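Local coordinates for hypothetical multiheme protein (Ignicoccus hospitalis KIN4/I, PDB 4QO5), which is an octaheme cytochrome c of undetermined physiological role, membrane-associated and probably engaged in electron transfer through its covalently attached hemes, at residues D66-N71 with A111-T116; N136-A141 with V361-P366. All coordinates share one frame; numbering follows the deposited sequence.

Contact 1 (D66-N71 with A111-T116); sequences DEIPAN and AVCHRT. With HEC (heme c), chain D.
The backbones of 66-71 and 111-116 come closest at I68 and V112, CA to CA 6.3 Å, where the chain just past the 3-10 segment ending at E67 meets the loop leading into helix 115-122. That loop holds the last four residues of a CxxCH heme c attachment motif, and I68 and P69 pack on V112 and C113 of it. Water 1 joins the backbones, donating to E67 O at 2.7 Å and to V112 O at 2.8 Å. R115, one residue past the motif, forms a salt bridge to E67. Its CG is anti to the backbone N (chi1 177°), and further bends along the chain bring the guanidinium edge to the carboxylate. R115 NH2 bonds E67 OE1 at 2.8 Å and 162°; NH1 adds a weak bond to the same oxygen. NH2 stands 54° out of the carboxylate plane, so the pairing is not the flat, two-oxygen kind. P69 CD rests on V112 CG1 at 3.7 Å; the buried I68 puts CD1 3.9 Å from C113 SG, packing apolar carbon against a sulfur that anchors the heme. T63 and S62 bond the backbone of the motif from outside the two segments. C113 SG is linked to heme CAC by a covalent bond stretched in the model; next to it, H114 NE2 binds the heme iron at 2.1 Å, with M43 SD as the other axial ligand.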
# COMPACT_ATOMS: atom_id res chain seq x y z
N ASP A 66 -26.75 25.01 -30.53
CA ASP A 66 -27.00 26.41 -30.89
C ASP A 66 -26.58 27.41 -29.81
O ASP A 66 -26.63 28.62 -30.03
CB ASP A 66 -28.46 26.63 -31.33
CG ASP A 66 -29.48 26.31 -30.24
OD1 ASP A 66 -29.08 25.98 -29.11
OD2 ASP A 66 -30.70 26.40 -30.52
N GLU A 67 -26.16 26.91 -28.65
CA GLU A 67 -25.65 27.76 -27.58
C GLU A 67 -24.14 27.66 -27.44
O GLU A 67 -23.55 28.31 -26.57
CB GLU A 67 -26.34 27.42 -26.26
CG GLU A 67 -27.85 27.65 -26.31
CD GLU A 67 -28.51 27.53 -24.95
OE1 GLU A 67 -28.04 28.20 -24.00
OE2 GLU A 67 -29.50 26.77 -24.84
N ILE A 68 -23.51 26.82 -28.26
CA ILE A 68 -22.05 26.76 -28.33
C ILE A 68 -21.65 27.78 -29.39
O ILE A 68 -22.26 27.82 -30.45
CB ILE A 68 -21.57 25.36 -28.75
CG1 ILE A 68 -21.94 24.32 -27.69
CG2 ILE A 68 -20.06 25.32 -29.02
CD1 ILE A 68 -21.50 22.89 -28.05
N PRO A 69 -20.64 28.61 -29.10
CA PRO A 69 -20.22 29.64 -30.06
C PRO A 69 -19.91 29.04 -31.45
O PRO A 69 -19.26 27.99 -31.55
CB PRO A 69 -18.95 30.21 -29.43
CG PRO A 69 -19.11 29.97 -27.95
CD PRO A 69 -19.87 28.67 -27.84
N ALA A 70 -20.40 29.70 -32.49
CA ALA A 70 -20.30 29.19 -33.86
C ALA A 70 -18.89 28.80 -34.28
O ALA A 70 -18.70 27.80 -34.96
CB ALA A 70 -20.87 30.21 -34.85
N ASN A 71 -17.89 29.58 -33.87
CA ASN A 71 -16.50 29.27 -34.22
C ASN A 71 -15.96 27.99 -33.55
O ASN A 71 -14.88 27.52 -33.91
CB ASN A 71 -15.58 30.45 -33.88
CG ASN A 71 -15.37 30.62 -32.39
OD1 ASN A 71 -16.32 30.66 -31.62
ND2 ASN A 71 -14.12 30.73 -31.98
N ALA A 111 -17.76 24.58 -19.22
CA ALA A 111 -19.23 24.70 -19.29
C ALA A 111 -19.72 25.16 -20.65
O ALA A 111 -20.91 25.06 -20.96
CB ALA A 111 -19.76 25.63 -18.22
N VAL A 112 -18.80 25.70 -21.45
CA VAL A 112 -19.13 26.15 -22.79
C VAL A 112 -19.72 25.00 -23.61
O VAL A 112 -20.64 25.21 -24.41
CB VAL A 112 -17.89 26.80 -23.46
CG1 VAL A 112 -18.12 27.07 -24.94
CG2 VAL A 112 -17.55 28.09 -22.72
N CYS A 113 -19.23 23.79 -23.35
CA CYS A 113 -19.74 22.58 -24.01
C CYS A 113 -20.32 21.52 -23.09
O CYS A 113 -21.06 20.66 -23.54
CB CYS A 113 -18.65 21.95 -24.87
SG CYS A 113 -18.13 23.18 -26.02
N HIS A 114 -20.00 21.59 -21.80
CA HIS A 114 -20.45 20.59 -20.83
C HIS A 114 -21.20 21.25 -19.72
O HIS A 114 -20.86 21.10 -18.55
CB HIS A 114 -19.25 19.85 -20.24
CG HIS A 114 -18.42 19.16 -21.26
ND1 HIS A 114 -18.94 18.20 -22.10
CD2 HIS A 114 -17.12 19.30 -21.59
CE1 HIS A 114 -17.99 17.76 -22.89
NE2 HIS A 114 -16.88 18.42 -22.61
N ARG A 115 -22.24 22.00 -20.08
CA ARG A 115 -23.02 22.76 -19.10
C ARG A 115 -23.58 21.89 -17.97
O ARG A 115 -23.49 22.26 -16.78
CB ARG A 115 -24.15 23.52 -19.81
CG ARG A 115 -25.05 24.27 -18.85
CD ARG A 115 -25.48 25.58 -19.48
NE ARG A 115 -26.52 25.41 -20.49
CZ ARG A 115 -26.76 26.28 -21.47
NH1 ARG A 115 -26.01 27.36 -21.61
NH2 ARG A 115 -27.74 26.04 -22.32
N THR A 116 -24.12 20.73 -18.32
CA THR A 116 -24.81 19.92 -17.31
C THR A 116 -23.84 19.44 -16.24
O THR A 116 -24.15 19.48 -15.04
CB THR A 116 -25.54 18.73 -17.95
OG1 THR A 116 -26.48 19.21 -18.92
CG2 THR A 116 -26.30 17.93 -16.88
FE HEC D . -14.93 18.16 -23.44
CHA HEC D . -15.56 14.98 -24.52
CHB HEC D . -14.13 16.94 -20.34
CHC HEC D . -13.95 21.24 -22.54
CHD HEC D . -16.14 19.47 -26.37
NA HEC D . -14.83 16.31 -22.60
C1A HEC D . -15.14 15.12 -23.23
C2A HEC D . -14.89 14.03 -22.30
C3A HEC D . -14.49 14.59 -21.14
C4A HEC D . -14.46 16.03 -21.31
CMA HEC D . -14.12 13.87 -19.83
CAA HEC D . -15.11 12.52 -22.62
CBA HEC D . -13.74 11.91 -22.95
CGA HEC D . -13.83 10.41 -23.07
O1A HEC D . -14.93 9.84 -23.30
O2A HEC D . -12.76 9.76 -22.95
NB HEC D . -14.27 18.88 -21.78
C1B HEC D . -13.89 18.25 -20.62
C2B HEC D . -13.22 19.17 -19.77
C3B HEC D . -13.14 20.34 -20.45
C4B HEC D . -13.79 20.18 -21.69
CMB HEC D . -12.68 18.76 -18.38
CAB HEC D . -12.49 21.70 -20.21
CBB HEC D . -11.11 21.56 -19.46
NC HEC D . -15.07 20.02 -24.25
C1C HEC D . -14.56 21.18 -23.75
C2C HEC D . -15.02 22.29 -24.57
C3C HEC D . -15.33 21.72 -25.76
C4C HEC D . -15.56 20.32 -25.49
CMC HEC D . -14.31 23.66 -24.40
CAC HEC D . -15.78 22.29 -27.14
CBC HEC D . -15.21 23.66 -27.59
ND HEC D . -15.71 17.39 -25.14
C1D HEC D . -16.12 18.10 -26.25
C2D HEC D . -16.54 17.21 -27.29
C3D HEC D . -16.38 15.81 -26.72
C4D HEC D . -15.87 16.00 -25.38
CMD HEC D . -17.06 17.57 -28.69
CAD HEC D . -16.71 14.51 -27.48
CBD HEC D . -18.13 14.13 -27.06
CGD HEC D . -18.66 12.95 -27.84
O1D HEC D . -19.85 12.55 -27.62
O2D HEC D . -17.89 12.41 -28.68
O HOH W 1 -21.68 27.78 -24.68

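Contact 2 (N136-A141 with V361-P366); sequences NPIYRA and VKLPMP. With NAG (2-acetamido-2-deoxy-beta-D-glucopyranose), chain K; HEC (heme c), chain E.
The Y139 ring, which reaches M365 and P366 with its hydroxyl end, is sandwiched between two different groups. Over one face N136 ND2 sits 3.3 Å above the ring plane, offset toward the rim; against the opposite face lies heme methyl CMA, 3.5 Å from Y139 CG. The motif is a helix N-cap docked on an inverse gamma turn: N136 caps helix 137-147, and P364 is the centre of the turn at the end of strand 362-363. Y139 OH comes within 3.6 Å of P366 CD, and M365 CG approaches the same end of the ring obliquely. The N136 amide serves both cap and turn. With CG anti to the backbone N (chi1 -175°), N136 OD1 swings back over the first helical turn, accepting from Y139 N at 3.1 Å and, weakly, from I138 N. N136 ND2 is left to cross the contact and donate to P364 O at 2.8 Å, nearly straight at 167°, from 19° off the carbonyl plane. One amide thus ties the helix start to the turn and is fixed in rotation by bonds at both ends. The P364 ring wedges into the first turn: I138 CG1 packs on P364 CD at 3.7 Å, and P137 CG meets P364 CG at 3.9 Å. On another side of the helix, R140 and A141 run beside a protein-attached N-acetylglucosamine, probably carried by N144. The heme that Y139 helps to line holds water 2 on its iron. P364 CG finally presses to 3.4 Å from N136 OD1, the capping oxygen.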
# COMPACT_ATOMS: atom_id res chain seq x y z
N ASN A 136 -14.45 27.09 7.79
CA ASN A 136 -15.08 26.55 8.99
C ASN A 136 -14.09 26.77 10.13
O ASN A 136 -12.99 26.21 10.12
CB ASN A 136 -15.38 25.06 8.81
CG ASN A 136 -16.14 24.47 9.98
OD1 ASN A 136 -15.74 24.62 11.14
ND2 ASN A 136 -17.26 23.80 9.68
N PRO A 137 -14.47 27.59 11.13
CA PRO A 137 -13.50 27.93 12.17
C PRO A 137 -13.00 26.71 12.94
O PRO A 137 -11.82 26.68 13.30
CB PRO A 137 -14.26 28.90 13.08
CG PRO A 137 -15.70 28.66 12.79
CD PRO A 137 -15.78 28.24 11.35
N ILE A 138 -13.86 25.72 13.17
CA ILE A 138 -13.43 24.51 13.86
C ILE A 138 -12.51 23.68 12.99
O ILE A 138 -11.45 23.24 13.44
CB ILE A 138 -14.63 23.64 14.31
CG1 ILE A 138 -15.57 24.44 15.21
CG2 ILE A 138 -14.15 22.38 15.03
CD1 ILE A 138 -14.92 24.99 16.46
N TYR A 139 -12.88 23.47 11.73
CA TYR A 139 -12.06 22.63 10.86
C TYR A 139 -10.74 23.33 10.56
O TYR A 139 -9.70 22.68 10.42
CB TYR A 139 -12.78 22.26 9.56
CG TYR A 139 -14.11 21.55 9.78
CD1 TYR A 139 -14.47 21.08 11.03
CD2 TYR A 139 -14.99 21.35 8.72
CE1 TYR A 139 -15.69 20.44 11.24
CE2 TYR A 139 -16.21 20.71 8.92
CZ TYR A 139 -16.55 20.26 10.18
OH TYR A 139 -17.76 19.63 10.38
N ARG A 140 -10.78 24.65 10.45
CA ARG A 140 -9.55 25.40 10.19
C ARG A 140 -8.61 25.31 11.38
O ARG A 140 -7.38 25.34 11.22
CB ARG A 140 -9.89 26.85 9.84
CG ARG A 140 -8.68 27.75 9.66
CD ARG A 140 -7.77 27.23 8.55
NE ARG A 140 -6.77 28.23 8.17
CZ ARG A 140 -7.05 29.31 7.44
NH1 ARG A 140 -8.29 29.53 7.02
NH2 ARG A 140 -6.09 30.17 7.13
N ALA A 141 -9.18 25.21 12.58
CA ALA A 141 -8.37 25.03 13.77
C ALA A 141 -7.64 23.69 13.72
O ALA A 141 -6.49 23.58 14.15
CB ALA A 141 -9.24 25.12 15.01
N VAL A 361 -24.41 26.57 23.10
CA VAL A 361 -23.40 26.95 22.13
C VAL A 361 -23.70 26.29 20.78
O VAL A 361 -24.05 25.12 20.72
CB VAL A 361 -21.99 26.55 22.61
CG1 VAL A 361 -20.94 26.96 21.58
CG2 VAL A 361 -21.69 27.20 23.95
N LYS A 362 -23.58 27.08 19.71
CA LYS A 362 -23.73 26.55 18.35
C LYS A 362 -22.36 26.28 17.77
O LYS A 362 -21.45 27.10 17.92
CB LYS A 362 -24.45 27.57 17.47
CG LYS A 362 -25.87 27.90 17.91
CD LYS A 362 -26.81 26.75 17.60
CE LYS A 362 -28.26 27.22 17.63
NZ LYS A 362 -28.59 27.87 18.93
N LEU A 363 -22.19 25.14 17.12
CA LEU A 363 -20.94 24.83 16.44
C LEU A 363 -21.21 24.65 14.96
O LEU A 363 -22.31 24.22 14.59
CB LEU A 363 -20.31 23.56 17.04
CG LEU A 363 -19.80 23.72 18.48
CD1 LEU A 363 -19.14 22.46 19.00
CD2 LEU A 363 -18.84 24.91 18.58
N PRO A 364 -20.23 24.97 14.10
CA PRO A 364 -20.40 24.74 12.66
C PRO A 364 -20.11 23.28 12.31
O PRO A 364 -19.09 22.97 11.69
CB PRO A 364 -19.37 25.68 12.03
CG PRO A 364 -18.30 25.78 13.04
CD PRO A 364 -18.97 25.66 14.40
N MET A 365 -21.00 22.39 12.72
CA MET A 365 -20.86 20.96 12.51
C MET A 365 -22.22 20.40 12.15
O MET A 365 -23.24 21.07 12.38
CB MET A 365 -20.31 20.31 13.77
CG MET A 365 -18.82 20.61 13.99
SD MET A 365 -18.29 20.23 15.65
CE MET A 365 -18.16 18.45 15.55
N PRO A 366 -22.26 19.20 11.55
CA PRO A 366 -23.55 18.65 11.11
C PRO A 366 -24.34 17.99 12.22
O PRO A 366 -25.56 17.80 12.10
CB PRO A 366 -23.14 17.60 10.05
CG PRO A 366 -21.72 17.24 10.39
CD PRO A 366 -21.10 18.47 10.99
C1 NAG K . -5.67 29.79 10.98
C2 NAG K . -6.34 30.55 12.06
C3 NAG K . -6.38 32.02 11.66
C4 NAG K . -4.96 32.52 11.38
C5 NAG K . -4.20 31.56 10.44
C6 NAG K . -2.73 31.88 10.31
C7 NAG K . -8.00 29.28 13.37
C8 NAG K . -9.44 28.85 13.46
N2 NAG K . -7.68 30.04 12.31
O3 NAG K . -7.01 32.78 12.69
O4 NAG K . -4.98 33.79 10.75
O5 NAG K . -4.30 30.20 10.90
O6 NAG K . -2.15 32.24 11.55
O7 NAG K . -7.18 28.97 14.23
FE HEC E . -9.52 16.30 4.22
CHA HEC E . -12.95 15.76 4.07
CHB HEC E . -9.99 18.04 7.13
CHC HEC E . -6.12 16.71 4.55
CHD HEC E . -9.02 14.12 1.66
NA HEC E . -11.16 16.74 5.38
C1A HEC E . -12.49 16.54 5.10
C2A HEC E . -13.28 17.28 6.05
C3A HEC E . -12.44 17.89 6.89
C4A HEC E . -11.10 17.56 6.49
CMA HEC E . -12.75 18.79 8.10
CAA HEC E . -14.83 17.37 6.09
CBA HEC E . -15.15 18.73 5.45
CGA HEC E . -16.64 18.97 5.29
O1A HEC E . -17.18 19.87 5.98
O2A HEC E . -17.27 18.26 4.48
NB HEC E . -8.34 17.21 5.54
C1B HEC E . -8.71 17.84 6.70
C2B HEC E . -7.54 18.37 7.36
C3B HEC E . -6.48 17.93 6.68
C4B HEC E . -6.95 17.26 5.49
CMB HEC E . -7.59 19.08 8.73
CAB HEC E . -4.95 18.06 6.92
CBB HEC E . -4.42 18.35 8.34
NC HEC E . -7.88 15.55 3.36
C1C HEC E . -6.55 15.90 3.53
C2C HEC E . -5.79 15.42 2.40
C3C HEC E . -6.63 14.60 1.76
C4C HEC E . -7.95 14.74 2.26
CMC HEC E . -4.24 15.48 2.37
CAC HEC E . -6.54 13.65 0.58
CBC HEC E . -5.36 12.65 0.78
ND HEC E . -10.78 15.14 3.04
C1D HEC E . -10.34 14.28 2.05
C2D HEC E . -11.46 13.56 1.51
C3D HEC E . -12.68 14.06 2.27
C4D HEC E . -12.17 15.03 3.20
CMD HEC E . -11.42 12.51 0.40
CAD HEC E . -14.15 13.59 2.11
CBD HEC E . -14.25 12.23 2.80
CGD HEC E . -15.68 11.77 2.91
O1D HEC E . -15.89 10.56 3.14
O2D HEC E . -16.61 12.61 2.77
O HOH W 2 -9.28 14.20 5.58

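Overall arrangement
From the N terminus, the chain first closes contact 1: the loop between 66-71 and 111-116 spans 39 residues and carries the axial ligands H83 and H96 to hemes other than the one bound by H114. Helices 115-122 and 129-134 then lead to contact 2, whose loop of 219 residues holds further axial histidines, among them H171, H222 and H306, before strand 362-363 returns to the start of helix 137-147. The closures follow in series, neither nested nor crossed. The centres of contact 1 and contact 2 lie about 40 Å apart. Contact 1 ties the heme motif ending at H114 to the 3-10 segment and loop some 40 residues earlier; contact 2 joins a heme-lining helix to the later chain.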